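Local coordinates for protein isocitrate dehydrogenase [NAD] subunit 2 (Saccharomyces cerevisiae, PDB 3BLX) that catalyses the NAD-dependent oxidative decarboxylation of isocitrate to 2-oxoglutarate in the mitochondrial citric acid cycle, as one of two subunit types in an octamer, at residues Val49-Glu54 against Met304-Met309. Residues are numbered along the deposited sequence; the frame is centred on the assembly and turned at random.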
# COMPACT_ATOMS: atom_id res chain seq x y z
N VAL B 49 64.96 -21.34 15.78
CA VAL B 49 64.00 -22.43 15.71
C VAL B 49 64.03 -23.04 14.31
O VAL B 49 64.19 -22.33 13.31
CB VAL B 49 62.56 -21.97 16.09
CG1 VAL B 49 62.58 -21.19 17.38
CG2 VAL B 49 61.94 -21.14 15.00
N PRO B 50 63.89 -24.38 14.23
CA PRO B 50 63.97 -25.22 13.02
C PRO B 50 62.84 -24.99 12.01
O PRO B 50 62.15 -25.94 11.65
CB PRO B 50 63.84 -26.64 13.58
CG PRO B 50 64.11 -26.52 15.04
CD PRO B 50 63.68 -25.16 15.45
N ILE B 51 62.67 -23.76 11.53
CA ILE B 51 61.55 -23.43 10.66
C ILE B 51 61.92 -22.50 9.50
O ILE B 51 62.54 -21.45 9.70
CB ILE B 51 60.38 -22.81 11.48
CG1 ILE B 51 59.84 -23.81 12.50
CG2 ILE B 51 59.25 -22.33 10.57
CD1 ILE B 51 58.94 -23.19 13.51
N GLU B 52 61.54 -22.91 8.30
CA GLU B 52 61.63 -22.06 7.12
C GLU B 52 60.20 -21.74 6.64
O GLU B 52 59.37 -22.64 6.51
CB GLU B 52 62.42 -22.76 6.01
CG GLU B 52 61.85 -24.10 5.59
CD GLU B 52 62.73 -24.86 4.62
OE1 GLU B 52 63.97 -24.90 4.83
OE2 GLU B 52 62.17 -25.43 3.66
N TRP B 53 59.93 -20.47 6.38
CA TRP B 53 58.60 -20.04 5.98
C TRP B 53 58.26 -20.33 4.52
O TRP B 53 58.99 -21.05 3.85
CB TRP B 53 58.46 -18.56 6.28
CG TRP B 53 58.78 -18.23 7.71
CD1 TRP B 53 59.78 -17.42 8.17
CD2 TRP B 53 58.09 -18.72 8.87
NE1 TRP B 53 59.75 -17.37 9.55
CE2 TRP B 53 58.72 -18.15 10.00
CE3 TRP B 53 56.99 -19.57 9.07
CZ2 TRP B 53 58.29 -18.40 11.30
CZ3 TRP B 53 56.57 -19.81 10.37
CH2 TRP B 53 57.22 -19.23 11.46
N GLU B 54 57.15 -19.78 4.04
CA GLU B 54 56.68 -20.06 2.69
C GLU B 54 55.40 -19.28 2.41
O GLU B 54 54.38 -19.86 2.07
CB GLU B 54 56.41 -21.57 2.52
CG GLU B 54 56.16 -22.01 1.07
CD GLU B 54 56.14 -23.53 0.90
OE1 GLU B 54 56.64 -24.25 1.79
OE2 GLU B 54 55.64 -24.01 -0.15
N MET B 304 51.38 -21.77 20.29
CA MET B 304 50.44 -22.86 20.12
C MET B 304 50.84 -23.76 18.96
O MET B 304 50.67 -24.98 19.01
CB MET B 304 49.02 -22.34 19.87
CG MET B 304 48.39 -21.56 21.01
SD MET B 304 46.65 -21.13 20.68
CE MET B 304 45.91 -22.74 20.94
N MET B 305 51.36 -23.15 17.90
CA MET B 305 51.82 -23.88 16.73
C MET B 305 53.06 -24.73 17.05
O MET B 305 53.11 -25.93 16.73
CB MET B 305 52.11 -22.92 15.59
CG MET B 305 52.44 -23.60 14.28
SD MET B 305 52.95 -22.47 13.00
CE MET B 305 54.28 -21.57 13.81
N LEU B 306 54.06 -24.12 17.68
CA LEU B 306 55.25 -24.85 18.14
C LEU B 306 54.82 -26.08 18.93
O LEU B 306 55.13 -27.21 18.55
CB LEU B 306 56.14 -23.93 18.99
CG LEU B 306 57.32 -23.18 18.34
CD1 LEU B 306 57.27 -23.16 16.82
CD2 LEU B 306 57.45 -21.76 18.90
N ASN B 307 54.09 -25.85 20.01
CA ASN B 307 53.56 -26.93 20.84
C ASN B 307 52.81 -28.00 20.06
O ASN B 307 52.75 -29.14 20.48
CB ASN B 307 52.65 -26.39 21.94
CG ASN B 307 53.42 -25.85 23.13
OD1 ASN B 307 54.38 -26.47 23.59
ND2 ASN B 307 53.01 -24.69 23.63
N HIS B 308 52.24 -27.64 18.93
CA HIS B 308 51.48 -28.61 18.16
C HIS B 308 52.45 -29.44 17.32
O HIS B 308 52.14 -30.58 16.90
CB HIS B 308 50.41 -27.91 17.30
CG HIS B 308 49.70 -28.81 16.33
ND1 HIS B 308 49.78 -28.64 14.97
CD2 HIS B 308 48.90 -29.88 16.53
CE1 HIS B 308 49.06 -29.57 14.36
NE2 HIS B 308 48.52 -30.34 15.29
N MET B 309 53.64 -28.87 17.11
CA MET B 309 54.67 -29.48 16.28
C MET B 309 55.63 -30.33 17.12
O MET B 309 56.26 -31.25 16.60
CB MET B 309 55.42 -28.41 15.48
CG MET B 309 54.63 -27.87 14.30
SD MET B 309 55.53 -26.68 13.30
CE MET B 309 56.01 -25.51 14.55
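The terminal methyl of Ile-51 touches the terminal methyls of Leu-306 and Met-309: Ile-51 CD1 lies 3.7 Å from Leu-306 CD1 and 3.9 Å from Met-309 CE. An extended second torsion (chi2 168°) carries that methyl further toward the helix, the way the Ile-51 CB already points, and the Ile-51 side chain runs at a slant to both partners. Met-309 answers with a chain straight at chi2 and bent at chi3 (-54°), which turns its terminal methyl in to Ile-51. One helical turn earlier, Met-305 reaches toward Trp-53 and bends at its last torsion. Met-305 CE stands near the plane of the Trp-53 indole, 4.4 Å from Trp-53 CH2, so the methyl meets the six-membered ring at its edge. One face of the Trp-53 ring is taken by a neighbour in segment 49-54: Ile-51 CG2 sits 3.6 Å above the ring plane, displaced toward the rim. Phe-44 of helix 33-45 touches Ile-51, Trp-53 and Leu-306 and so joins both sides of the contact. The contact thus links strand 51-52, paired in parallel with strand 22-23, to the C-terminal end of helix 296-309, away from the annotated catalytic and metal sites. Since the close approaches across the two segments are all carbon to carbon, cohesion probably comes from dispersion and the exclusion of water, with little directional constraint; the 150 Å² buried makes it a modest contribution.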